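Local structure of NBS-LRR class disease resistance protein (Oryza sativa subsp. japonica, 6FU9) at residues Gly3-Lys8 with Val75-Glu80; Ile9-Pro14 with Asn58-Leu63; Ile13-Asp18 with Asp45-Val50; Thr22-Leu27 with Lys65-Ala70; Val32-Val37 with Asp52-Ile57. The protein probably acts in rice immunity, this small domain being a heavy-metal-associated (HMA)-like module bound here to another protein, consistent with recognition of a pathogen effector. All coordinates share one frame; numbering follows the deposited sequence.

Contact 1: residues Gly3-Lys8 with Val75-Glu80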
# COMPACT_ATOMS: atom_id res chain seq x y z
N GLY A 3 -5.35 -5.36 -22.03
CA GLY A 3 -5.51 -6.49 -21.09
C GLY A 3 -6.50 -6.16 -20.00
O GLY A 3 -7.39 -5.30 -20.13
N GLY A 4 -6.34 -6.82 -18.89
CA GLY A 4 -7.32 -6.65 -17.84
C GLY A 4 -7.11 -5.40 -17.06
O GLY A 4 -6.03 -4.79 -17.13
N GLU A 5 -8.08 -5.05 -16.26
CA GLU A 5 -7.85 -4.01 -15.24
C GLU A 5 -6.68 -4.40 -14.36
O GLU A 5 -6.59 -5.52 -13.89
CB GLU A 5 -9.15 -3.89 -14.42
CG GLU A 5 -9.17 -2.74 -13.44
CD GLU A 5 -10.43 -2.83 -12.62
OE1 GLU A 5 -11.39 -2.11 -12.94
OE2 GLU A 5 -10.52 -3.66 -11.71
N MET A 6 -5.78 -3.43 -14.15
CA MET A 6 -4.54 -3.73 -13.44
C MET A 6 -4.77 -3.98 -11.94
O MET A 6 -5.70 -3.50 -11.35
CB MET A 6 -3.58 -2.58 -13.66
CG MET A 6 -3.08 -2.57 -15.11
SD MET A 6 -2.05 -1.22 -15.61
CE MET A 6 -0.79 -1.80 -14.62
N GLN A 7 -3.82 -4.74 -11.41
CA GLN A 7 -3.74 -5.10 -10.02
C GLN A 7 -2.72 -4.19 -9.28
O GLN A 7 -1.75 -3.79 -9.91
CB GLN A 7 -3.09 -6.51 -9.89
CG GLN A 7 -3.83 -7.76 -10.31
CD GLN A 7 -2.81 -8.89 -10.48
OE1 GLN A 7 -2.10 -8.97 -11.41
NE2 GLN A 7 -2.89 -9.84 -9.57
N LYS A 8 -2.95 -3.98 -8.01
CA LYS A 8 -2.01 -3.33 -7.09
C LYS A 8 -1.83 -4.18 -5.91
O LYS A 8 -2.82 -4.52 -5.19
CB LYS A 8 -2.54 -1.96 -6.69
CG LYS A 8 -1.60 -1.19 -5.78
CD LYS A 8 -2.16 0.22 -5.54
CE LYS A 8 -1.38 1.05 -4.62
NZ LYS A 8 -2.10 2.33 -4.55
N VAL A 75 -4.22 -5.82 -1.20
CA VAL A 75 -4.53 -6.32 -2.54
C VAL A 75 -5.70 -5.48 -3.06
O VAL A 75 -6.74 -5.40 -2.39
CB VAL A 75 -4.90 -7.82 -2.52
CG1 VAL A 75 -5.31 -8.31 -3.86
CG2 VAL A 75 -3.74 -8.66 -1.98
N SER A 76 -5.55 -4.85 -4.21
CA SER A 76 -6.59 -4.03 -4.76
C SER A 76 -6.47 -4.00 -6.29
O SER A 76 -5.48 -4.48 -6.84
CB SER A 76 -6.58 -2.64 -4.18
OG SER A 76 -5.38 -1.96 -4.48
N GLN A 77 -7.50 -3.48 -6.93
CA GLN A 77 -7.48 -3.22 -8.34
C GLN A 77 -7.21 -1.74 -8.58
O GLN A 77 -7.56 -0.91 -7.75
CB GLN A 77 -8.82 -3.60 -8.98
CG GLN A 77 -9.06 -5.14 -9.05
CD GLN A 77 -8.15 -5.83 -10.05
OE1 GLN A 77 -7.23 -6.57 -9.67
NE2 GLN A 77 -8.35 -5.56 -11.31
N VAL A 78 -6.61 -1.41 -9.72
CA VAL A 78 -6.40 -0.03 -10.09
C VAL A 78 -7.73 0.56 -10.61
O VAL A 78 -8.43 -0.12 -11.38
CB VAL A 78 -5.34 0.06 -11.17
CG1 VAL A 78 -5.21 1.48 -11.75
CG2 VAL A 78 -4.00 -0.37 -10.59
N LYS A 79 -8.09 1.76 -10.15
CA LYS A 79 -9.23 2.48 -10.68
C LYS A 79 -8.83 3.16 -11.99
O LYS A 79 -8.08 4.16 -11.99
CB LYS A 79 -9.74 3.50 -9.67
CG LYS A 79 -11.03 4.18 -10.14
CD LYS A 79 -11.58 5.23 -9.18
CE LYS A 79 -10.71 6.47 -9.15
NZ LYS A 79 -11.33 7.54 -8.31
N GLU A 80 -9.26 2.58 -13.11
CA GLU A 80 -8.77 3.02 -14.42
C GLU A 80 -9.67 4.00 -15.09
O GLU A 80 -9.20 4.65 -16.00
CB GLU A 80 -8.63 1.81 -15.35
CG GLU A 80 -7.52 0.89 -14.87
CD GLU A 80 -7.26 -0.29 -15.76
OE1 GLU A 80 -8.13 -0.66 -16.60
OE2 GLU A 80 -6.20 -0.93 -15.59
O HOH W 1 -5.78 -2.16 -18.05
O HOH W 2 -11.17 0.45 -13.10
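The amide of Gln77 and the carboxylate of Glu5 meet with their planes 38° apart. Glu5 OE2 lies in the plane of the amide and presents its anti lone pair to Gln77 NE2 at 2.9 Å. The same NE2 reaches back to Glu5 O at 3.1 Å, but arrives above the carbonyl plane, a more bent bond. This joins the inner strand 7-12 and the outermost strand 71-77 of this chain's ferredoxin-like sheet, antiparallel here, with Gln7 and Gln77 a non-hydrogen-bonded pair and Lys8 and Ser76 a hydrogen-bonded one. The main-chain pairing goes one bond further, where Val78 N bonds Met6 O at 2.8 Å, almost straight at 177°. A bend at chi2 (-70°) turns the Gln77 amide back over the incoming chain. Beside the ladder, Met6 CB packs on Val78 CG2. The bound partner protein extends the sheet by pairing with Val75. Farther toward the N-terminus, Glu80 OE2 takes Met6 N from above its carboxylate plane at 2.9 Å, and a water donates to both Glu80 OE2 and Gly4 O, 2.8 Å from each.

Contact 2: residues Ile9-Pro14 with Asn58-Leu63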
# COMPACT_ATOMS: atom_id res chain seq x y z
N ILE A 9 -0.59 -4.64 -5.63
CA ILE A 9 -0.27 -5.50 -4.54
C ILE A 9 0.80 -4.81 -3.71
O ILE A 9 1.82 -4.38 -4.26
CB ILE A 9 0.29 -6.84 -4.99
CG1 ILE A 9 -0.67 -7.56 -5.96
CG2 ILE A 9 0.58 -7.71 -3.79
CD1 ILE A 9 -0.06 -8.68 -6.73
N VAL A 10 0.58 -4.68 -2.42
CA VAL A 10 1.58 -4.06 -1.52
C VAL A 10 2.04 -5.08 -0.53
O VAL A 10 1.19 -5.73 0.15
CB VAL A 10 1.03 -2.84 -0.81
CG1 VAL A 10 2.16 -2.13 -0.00
CG2 VAL A 10 0.38 -1.84 -1.75
N PHE A 11 3.37 -5.23 -0.42
CA PHE A 11 3.99 -6.07 0.58
C PHE A 11 4.66 -5.18 1.64
O PHE A 11 5.11 -4.07 1.31
CB PHE A 11 5.04 -6.99 -0.01
CG PHE A 11 4.54 -7.95 -1.04
CD1 PHE A 11 3.88 -9.11 -0.65
CD2 PHE A 11 4.70 -7.73 -2.39
CE1 PHE A 11 3.41 -10.02 -1.59
CE2 PHE A 11 4.23 -8.62 -3.33
CZ PHE A 11 3.60 -9.78 -2.92
N LYS A 12 4.71 -5.68 2.86
CA LYS A 12 5.59 -5.13 3.91
C LYS A 12 6.72 -6.12 4.07
O LYS A 12 6.51 -7.31 4.33
CB LYS A 12 4.79 -4.90 5.18
CG LYS A 12 3.92 -3.63 5.14
CD LYS A 12 4.61 -2.26 5.42
CE LYS A 12 4.74 -2.02 6.90
NZ LYS A 12 5.50 -0.80 7.22
N ILE A 13 7.97 -5.62 3.91
CA ILE A 13 9.17 -6.50 4.02
C ILE A 13 10.14 -5.70 4.82
O ILE A 13 10.69 -4.72 4.31
CB ILE A 13 9.77 -6.88 2.66
CG1 ILE A 13 8.70 -7.22 1.62
CG2 ILE A 13 10.75 -8.01 2.85
CD1 ILE A 13 9.23 -7.68 0.27
N PRO A 14 10.35 -6.08 6.08
CA PRO A 14 11.49 -5.48 6.79
C PRO A 14 12.75 -5.56 5.89
O PRO A 14 13.07 -6.62 5.37
CB PRO A 14 11.62 -6.36 8.02
CG PRO A 14 10.21 -6.76 8.28
CD PRO A 14 9.62 -7.02 6.93
N ASN A 58 3.24 -17.13 -6.00
CA ASN A 58 4.63 -17.45 -6.26
C ASN A 58 5.51 -16.25 -5.89
O ASN A 58 6.62 -16.45 -5.41
CB ASN A 58 4.84 -17.91 -7.72
CG ASN A 58 4.81 -19.45 -7.89
OD1 ASN A 58 4.10 -20.00 -8.75
ND2 ASN A 58 5.62 -20.13 -7.12
N LEU A 59 5.03 -15.04 -6.13
CA LEU A 59 5.87 -13.88 -5.85
C LEU A 59 6.19 -13.73 -4.37
O LEU A 59 7.36 -13.51 -3.98
CB LEU A 59 5.18 -12.62 -6.36
CG LEU A 59 5.94 -11.32 -6.09
CD1 LEU A 59 7.38 -11.36 -6.57
CD2 LEU A 59 5.18 -10.16 -6.71
N VAL A 60 5.21 -13.91 -3.48
CA VAL A 60 5.50 -13.85 -2.09
C VAL A 60 6.48 -14.92 -1.62
O VAL A 60 7.34 -14.68 -0.78
CB VAL A 60 4.26 -13.73 -1.23
CG1 VAL A 60 3.55 -15.09 -1.10
CG2 VAL A 60 4.58 -13.16 0.13
N SER A 61 6.35 -16.12 -2.17
CA SER A 61 7.27 -17.19 -1.86
C SER A 61 8.70 -16.84 -2.25
O SER A 61 9.67 -17.05 -1.48
CB SER A 61 6.76 -18.50 -2.55
OG SER A 61 7.70 -19.50 -2.41
N ALA A 62 8.85 -16.29 -3.45
CA ALA A 62 10.17 -15.93 -3.94
C ALA A 62 10.77 -14.83 -3.05
O ALA A 62 11.95 -14.90 -2.68
CB ALA A 62 10.09 -15.47 -5.39
N LEU A 63 9.95 -13.86 -2.67
CA LEU A 63 10.45 -12.78 -1.77
C LEU A 63 10.88 -13.33 -0.45
O LEU A 63 11.95 -12.89 0.10
CB LEU A 63 9.36 -11.70 -1.60
CG LEU A 63 9.12 -10.83 -2.81
CD1 LEU A 63 7.82 -10.07 -2.70
CD2 LEU A 63 10.25 -9.86 -3.06
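Phe11 swings its ring toward the helix because CG stands anti to the carbonyl carbon (chi1 -60°), and Leu63 has the same choice at its first torsion, which lowers its CD1 onto that ring. The methyl sits over one face, 4.0 Å from the ring centroid and only 16° off the normal: a CH-pi contact, displaced somewhat toward the rim on the CD2-CE2 side. Two further helix residues take hold of the outer part of the ring. Leu59 CD2 approaches CE2 of Phe11 at 3.8 Å, while Val60 CG2 comes to CE1, on the other flank, at the same 3.8 Å; both arrive obliquely. Ile13 adds a smaller touch two residues along, its CD1 meeting Leu63 CD1 at 4.1 Å, with the two side chains crossing at about a right angle. Leu63 therefore serves two residues of the strand side with its pair of methyls. No hydrogen bond passes between the segments, and every residue that touches is buried, so the contact is apolar packing.

This is the sheet-to-helix packing of the ferredoxin-like, HMA-type fold. Strand 9-12 and helix 58-63 run nearly parallel, 24° apart, with axes 11.2 Å from each other. Phe11 also meets the ring of Phe72 on the neighbouring strand 71-77, and Leu27 of helix 18-29 packs on Leu59 and Leu63, so the helix rests on the inner strand 7-12 while its flank leans on the other helix.

Contact 3: residues Ile13-Asp18 with Asp45-Val50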
# COMPACT_ATOMS: atom_id res chain seq x y z
N ILE A 13 7.97 -5.62 3.91
CA ILE A 13 9.17 -6.50 4.02
C ILE A 13 10.14 -5.70 4.82
O ILE A 13 10.69 -4.72 4.31
CB ILE A 13 9.77 -6.88 2.66
CG1 ILE A 13 8.70 -7.22 1.62
CG2 ILE A 13 10.75 -8.01 2.85
CD1 ILE A 13 9.23 -7.68 0.27
N PRO A 14 10.35 -6.08 6.08
CA PRO A 14 11.49 -5.48 6.79
C PRO A 14 12.75 -5.56 5.89
O PRO A 14 13.07 -6.62 5.37
CB PRO A 14 11.62 -6.36 8.02
CG PRO A 14 10.21 -6.76 8.28
CD PRO A 14 9.62 -7.02 6.93
N MET A 15 13.40 -4.43 5.65
CA MET A 15 14.60 -4.43 4.75
C MET A 15 15.79 -3.76 5.36
O MET A 15 15.71 -2.59 5.62
CB MET A 15 14.19 -3.88 3.35
CG MET A 15 13.53 -4.94 2.46
SD MET A 15 12.90 -4.48 0.83
CE MET A 15 11.70 -3.23 1.34
N VAL A 16 16.87 -4.50 5.66
CA VAL A 16 17.96 -3.95 6.50
C VAL A 16 18.63 -2.65 5.91
O VAL A 16 19.11 -1.79 6.67
CB VAL A 16 19.02 -5.04 6.91
CG1 VAL A 16 20.04 -4.47 7.90
CG2 VAL A 16 18.36 -6.28 7.53
N ASP A 17 18.61 -2.49 4.58
CA ASP A 17 19.44 -1.50 3.88
C ASP A 17 19.09 -1.37 2.40
O ASP A 17 18.15 -1.99 1.93
CB ASP A 17 20.91 -1.95 4.03
CG ASP A 17 21.13 -3.38 3.51
OD1 ASP A 17 20.22 -3.93 2.88
OD2 ASP A 17 22.21 -3.96 3.73
N ASP A 18 19.82 -0.59 1.61
CA ASP A 18 19.47 -0.44 0.18
C ASP A 18 19.79 -1.65 -0.74
O ASP A 18 19.12 -1.84 -1.77
CB ASP A 18 19.98 0.90 -0.40
CG ASP A 18 19.19 2.11 0.15
OD1 ASP A 18 17.95 2.07 0.38
OD2 ASP A 18 19.83 3.15 0.38
N ASP A 45 9.78 0.30 3.76
CA ASP A 45 9.64 -1.14 3.73
C ASP A 45 8.31 -1.62 3.08
O ASP A 45 7.94 -2.80 3.21
CB ASP A 45 9.83 -1.76 5.09
CG ASP A 45 8.80 -1.42 6.07
OD1 ASP A 45 7.82 -0.74 5.76
OD2 ASP A 45 8.96 -1.88 7.24
N GLN A 46 7.62 -0.72 2.40
CA GLN A 46 6.43 -1.10 1.58
C GLN A 46 6.92 -1.33 0.17
O GLN A 46 7.56 -0.44 -0.40
CB GLN A 46 5.45 0.02 1.46
CG GLN A 46 4.31 0.10 2.33
CD GLN A 46 3.43 1.34 2.06
OE1 GLN A 46 2.94 1.63 0.95
NE2 GLN A 46 3.11 2.00 3.10
N VAL A 47 6.64 -2.48 -0.42
CA VAL A 47 6.98 -2.76 -1.80
C VAL A 47 5.67 -2.75 -2.57
O VAL A 47 4.82 -3.62 -2.30
CB VAL A 47 7.66 -4.10 -1.94
CG1 VAL A 47 7.98 -4.43 -3.38
CG2 VAL A 47 8.95 -4.10 -1.06
N VAL A 48 5.46 -1.74 -3.37
CA VAL A 48 4.21 -1.50 -4.09
C VAL A 48 4.40 -1.98 -5.52
O VAL A 48 5.27 -1.48 -6.25
CB VAL A 48 3.78 -0.02 -4.04
CG1 VAL A 48 2.44 0.11 -4.80
CG2 VAL A 48 3.70 0.53 -2.66
N VAL A 49 3.56 -2.94 -5.93
CA VAL A 49 3.64 -3.63 -7.19
C VAL A 49 2.41 -3.40 -8.03
O VAL A 49 1.29 -3.59 -7.52
CB VAL A 49 3.87 -5.12 -6.98
CG1 VAL A 49 4.18 -5.80 -8.28
CG2 VAL A 49 4.93 -5.38 -5.90
N VAL A 50 2.55 -3.00 -9.26
CA VAL A 50 1.43 -2.81 -10.18
C VAL A 50 1.65 -3.63 -11.39
O VAL A 50 2.72 -3.71 -11.96
CB VAL A 50 1.29 -1.31 -10.54
CG1 VAL A 50 0.34 -1.05 -11.64
CG2 VAL A 50 0.90 -0.51 -9.27
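This is a mostly buried contact at the end of the sheet, where the chain leaves strand 7-12 on its way to helix 18-29 and passes the start of strand 46-51. Backbone joins backbone first: Ile13 N bonds Asp45 O at 2.9 Å and nearly straight (168°), prolonging the pairing of the two strands by one step. Asp45 also lays its CB close to Ile13 O, at 3.2 Å. Its CG stands between the backbone N and the carbonyl carbon (chi1 67°), and the carboxylate goes to Lys12, whose NZ forms a salt bridge with OD1.

In the ferredoxin-like fold this loop carries the chain from the first strand to the first helix. Asp45 and Gln46 both face Ala40 on the neighbouring strand 34-40, a classic beta bulge that marks the entrance of strand 46-51. At the other end of the loop Asp17 occupies the N-cap of helix 18-29, and its OD1 also bonds the hydroxyl of Ser20.

The apolar part gathers round one methyl, Val47 CG2. Ile13 CD1 touches it at 3.8 Å, their side chains crossing at an angle. Met15 reaches it with CE, also at 3.8 Å, its chain standing roughly square to that of the valine. The thioether bends at chi3 (-60°), and the same CE rests 3.8 Å from Asp45 CA. Met15 SD, one atom back, packs on Ala24 of helix 18-29.

Contact 4: residues Thr22-Leu27 with Lys65-Ala70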
# COMPACT_ATOMS: atom_id res chain seq x y z
N THR A 22 17.21 -3.20 -3.29
CA THR A 22 17.59 -3.40 -4.70
C THR A 22 17.27 -4.81 -5.17
O THR A 22 16.75 -5.00 -6.26
CB THR A 22 19.05 -3.01 -4.95
OG1 THR A 22 19.13 -1.59 -4.76
CG2 THR A 22 19.42 -3.42 -6.40
N LYS A 23 17.56 -5.79 -4.34
CA LYS A 23 17.22 -7.17 -4.65
C LYS A 23 15.71 -7.42 -4.79
O LYS A 23 15.27 -8.11 -5.70
CB LYS A 23 17.71 -8.06 -3.55
CG LYS A 23 17.60 -9.54 -3.87
CD LYS A 23 18.75 -10.34 -3.27
CE LYS A 23 19.03 -10.04 -1.81
NZ LYS A 23 20.26 -10.76 -1.44
N ALA A 24 14.94 -6.82 -3.90
CA ALA A 24 13.51 -6.91 -3.95
C ALA A 24 13.03 -6.27 -5.23
O ALA A 24 12.19 -6.87 -5.93
CB ALA A 24 12.92 -6.24 -2.75
N MET A 25 13.53 -5.08 -5.59
CA MET A 25 13.00 -4.44 -6.77
C MET A 25 13.37 -5.26 -8.02
O MET A 25 12.55 -5.39 -8.94
CB MET A 25 13.28 -2.91 -6.84
CG MET A 25 12.26 -1.85 -6.09
SD MET A 25 12.88 -0.26 -6.35
CE MET A 25 14.55 -0.32 -5.68
N SER A 26 14.57 -5.82 -8.08
CA SER A 26 14.99 -6.61 -9.21
C SER A 26 14.16 -7.90 -9.36
O SER A 26 13.75 -8.26 -10.47
CB SER A 26 16.47 -6.94 -9.06
OG SER A 26 16.89 -7.57 -10.22
N LEU A 27 13.96 -8.58 -8.26
CA LEU A 27 13.14 -9.80 -8.26
C LEU A 27 11.72 -9.51 -8.72
O LEU A 27 11.20 -10.20 -9.59
CB LEU A 27 13.14 -10.43 -6.88
CG LEU A 27 12.44 -11.76 -6.68
CD1 LEU A 27 13.01 -12.35 -5.38
CD2 LEU A 27 10.98 -11.61 -6.56
N LYS A 65 12.13 -16.28 0.14
CA LYS A 65 13.37 -17.05 -0.02
C LYS A 65 14.58 -16.16 -0.24
O LYS A 65 15.66 -16.49 0.23
CB LYS A 65 13.24 -18.05 -1.19
CG LYS A 65 12.30 -19.21 -0.85
CD LYS A 65 12.25 -20.33 -1.90
CE LYS A 65 11.63 -19.88 -3.17
NZ LYS A 65 11.44 -21.08 -4.04
N LYS A 66 14.38 -15.01 -0.90
CA LYS A 66 15.50 -14.24 -1.39
C LYS A 66 15.68 -12.90 -0.73
O LYS A 66 16.80 -12.34 -0.76
CB LYS A 66 15.35 -14.07 -2.91
CG LYS A 66 15.35 -15.39 -3.68
CD LYS A 66 14.94 -15.19 -5.12
CE LYS A 66 15.23 -16.41 -5.97
NZ LYS A 66 16.70 -16.57 -6.18
N VAL A 67 14.65 -12.32 -0.17
CA VAL A 67 14.73 -10.94 0.35
C VAL A 67 14.47 -10.84 1.82
O VAL A 67 15.26 -10.18 2.51
CB VAL A 67 13.73 -10.02 -0.40
CG1 VAL A 67 13.72 -8.60 0.17
CG2 VAL A 67 14.01 -10.01 -1.91
N GLY A 68 13.41 -11.44 2.36
CA GLY A 68 13.12 -11.31 3.78
C GLY A 68 11.70 -11.73 4.06
O GLY A 68 11.02 -12.17 3.12
N PRO A 69 11.23 -11.55 5.28
CA PRO A 69 9.95 -12.09 5.70
C PRO A 69 8.73 -11.27 5.21
O PRO A 69 8.03 -10.58 5.96
CB PRO A 69 10.05 -12.07 7.20
CG PRO A 69 11.03 -11.05 7.52
CD PRO A 69 12.00 -11.05 6.42
N ALA A 70 8.46 -11.35 3.93
CA ALA A 70 7.42 -10.59 3.30
C ALA A 70 6.02 -10.97 3.78
O ALA A 70 5.73 -12.15 3.95
CB ALA A 70 7.55 -10.74 1.79
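Helix 22-27 passes the C-terminal end of helix 56-66 with Ala24 CA and Val67 CA 6.0 Å apart, close enough for side chains to mesh although no hydrogen bond links the segments. Val67 provides most of the wedge. Its CG2 sits 3.7 Å from Ala24 CA, and CG1 reaches Ala24 CB at 3.8 Å, so both methyls rest on the alanine, one on CA and one on CB. The larger residues Lys23 and Leu27, one turn apart on the helix, also reach Val67 CG2. Leu27, with CG anti to its own backbone nitrogen (chi1 -176°), pushes CD1 against the aliphatic chain of Lys66, where CD lies 3.4 Å away, tighter than ordinary van der Waals contact. The bend of Lys66 at chi4 carries its ammonium off from this pair. Lys23 slides past Val67 in the opposite direction, with CG 4.1 Å from Val67 CG2, and its kinked chain lays CE 3.4 Å from Lys66 O. The lysines thus contribute their methylenes here.

After Val67 the chain leaves the helix at Gly68, which has positive phi, and turns through Pro69, centre of an inverse gamma turn. In this ferredoxin-like fold, where both helices cover the same face of the sheet, the contact joins the middle of helix 18-29 to the C-terminal end of helix 56-66 and the residue after it. Leu27 also packs on Ala62 of helix 56-66, and Val67 on Ile13, at the exit of strand 7-12.

Contact 5: residues Val32-Val37 with Asp52-Ile57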
# COMPACT_ATOMS: atom_id res chain seq x y z
N VAL A 32 6.69 -12.21 -14.08
CA VAL A 32 5.71 -12.07 -15.12
C VAL A 32 4.52 -11.25 -14.61
O VAL A 32 4.04 -11.46 -13.48
CB VAL A 32 5.27 -13.45 -15.61
CG1 VAL A 32 3.96 -13.36 -16.41
CG2 VAL A 32 6.38 -14.10 -16.40
N GLY A 33 4.08 -10.32 -15.44
CA GLY A 33 2.91 -9.50 -15.15
C GLY A 33 3.24 -8.15 -14.53
O GLY A 33 2.33 -7.30 -14.46
N VAL A 34 4.49 -7.94 -14.02
CA VAL A 34 4.77 -6.73 -13.30
C VAL A 34 5.06 -5.58 -14.28
O VAL A 34 5.97 -5.69 -15.10
CB VAL A 34 5.94 -6.93 -12.30
CG1 VAL A 34 6.34 -5.61 -11.69
CG2 VAL A 34 5.51 -7.91 -11.23
N HIS A 35 4.32 -4.48 -14.14
CA HIS A 35 4.58 -3.28 -14.90
C HIS A 35 5.49 -2.30 -14.18
O HIS A 35 6.29 -1.63 -14.85
CB HIS A 35 3.28 -2.58 -15.23
CG HIS A 35 2.45 -3.34 -16.19
ND1 HIS A 35 1.38 -2.78 -16.82
CD2 HIS A 35 2.50 -4.63 -16.58
CE1 HIS A 35 0.80 -3.70 -17.57
NE2 HIS A 35 1.48 -4.82 -17.47
N SER A 36 5.36 -2.17 -12.88
CA SER A 36 6.19 -1.25 -12.10
C SER A 36 6.21 -1.66 -10.67
O SER A 36 5.27 -2.31 -10.16
CB SER A 36 5.77 0.15 -12.33
OG SER A 36 4.47 0.36 -11.95
N VAL A 37 7.29 -1.27 -9.97
CA VAL A 37 7.46 -1.59 -8.60
C VAL A 37 8.21 -0.39 -7.93
O VAL A 37 9.11 0.17 -8.55
CB VAL A 37 8.18 -2.93 -8.37
CG1 VAL A 37 9.51 -3.02 -9.13
CG2 VAL A 37 8.41 -3.21 -6.88
N ASP A 52 -0.44 -6.76 -14.33
CA ASP A 52 -1.59 -7.46 -14.88
C ASP A 52 -1.25 -8.93 -14.99
O ASP A 52 -0.36 -9.32 -15.68
CB ASP A 52 -1.98 -6.83 -16.24
CG ASP A 52 -3.15 -7.55 -16.95
OD1 ASP A 52 -4.00 -8.18 -16.28
OD2 ASP A 52 -3.24 -7.41 -18.19
N GLY A 53 -1.98 -9.77 -14.26
CA GLY A 53 -1.69 -11.20 -14.30
C GLY A 53 -0.46 -11.63 -13.49
O GLY A 53 0.22 -12.54 -13.88
N ILE A 54 -0.26 -10.98 -12.35
CA ILE A 54 0.81 -11.34 -11.44
C ILE A 54 0.37 -12.55 -10.60
O ILE A 54 -0.68 -12.50 -10.00
CB ILE A 54 1.14 -10.16 -10.52
CG1 ILE A 54 1.57 -8.92 -11.35
CG2 ILE A 54 2.22 -10.55 -9.52
CD1 ILE A 54 1.52 -7.65 -10.52
N ASP A 55 1.22 -13.56 -10.56
CA ASP A 55 1.02 -14.68 -9.63
C ASP A 55 1.58 -14.27 -8.26
O ASP A 55 2.78 -14.43 -7.96
CB ASP A 55 1.70 -15.90 -10.19
CG ASP A 55 1.57 -17.14 -9.30
OD1 ASP A 55 1.11 -17.03 -8.17
OD2 ASP A 55 2.04 -18.19 -9.71
N SER A 56 0.72 -13.69 -7.45
CA SER A 56 1.18 -13.17 -6.18
C SER A 56 1.56 -14.28 -5.22
O SER A 56 2.35 -14.03 -4.33
CB SER A 56 0.16 -12.18 -5.57
OG SER A 56 -0.97 -12.87 -5.23
N ILE A 57 0.99 -15.46 -5.37
CA ILE A 57 1.37 -16.67 -4.64
C ILE A 57 2.81 -16.97 -4.76
O ILE A 57 3.52 -17.10 -3.77
CB ILE A 57 0.53 -17.96 -5.13
CG1 ILE A 57 -0.95 -17.75 -4.85
CG2 ILE A 57 1.00 -19.27 -4.47
CD1 ILE A 57 -1.22 -17.12 -3.49
O HOH W 3 3.64 -13.74 -12.06
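Gly33 O accepts the backbone N of Asp52 at 2.8 Å, with 159° at the hydrogen. It is the one direct hydrogen bond between the segments. Ile54 packs over the same peptide: its CG1 lies 3.6 Å from Gly33 O, and its CD1 carries on to Val34 CG2 at 4.1 Å. The first torsion of Ile54 (chi1 -59°) puts CG1 anti to the carbonyl carbon, aiming it across to that carbonyl of Gly33. On the outer side His35 lies alongside Asp52, pointing the same way, with Asp52 N over one face of the imidazole, 4.2 Å from NE2.

The next shell fixes these groups. Gly33 adopts positive phi, and with no side chain on it the backbones come together, Gly33 CA being 4.6 Å from Ile54 CA. A water donates to Val32 O at 2.7 Å and accepts from Asp55 N at 2.9 Å, bridging the two loops. Asp55 is the N-cap of helix 56-66. Gln7 OE1, at the start of strand 7-12, holds Ile54 N, and Asp52 OD2 holds Gly4 N in the tail before that strand. Next along the edge strand, His35 and Ser36 both face Val50 in a classic beta bulge.

Thus the turn after strand 46-51 is held to the residues just before strand 34-40 mainly by main-chain polar groups and one water, with Ile54 as the apolar link to the interior of this ferredoxin-like domain.

Overall arrangement
Contact 2 is the buried heart of the set, wholly apolar, where helix 56-66 lies on strand 7-12. Contact 3 shares Ile13 with it and is mostly buried too, but adds a backbone bond. Contact 4 joins the two helices at the surface, relying on methyls and lysine methylenes with no hydrogen bond. Contacts 1 and 5 lie on the same side of the chain's centre, near the ends of strands, and are the more polar ones, each using water; they touch each other largely through polar groups, whereas contacts 2 and 4 meet largely through leucines. Contact 1 alone is a strand ladder, whose sheet runs on into the partner protein.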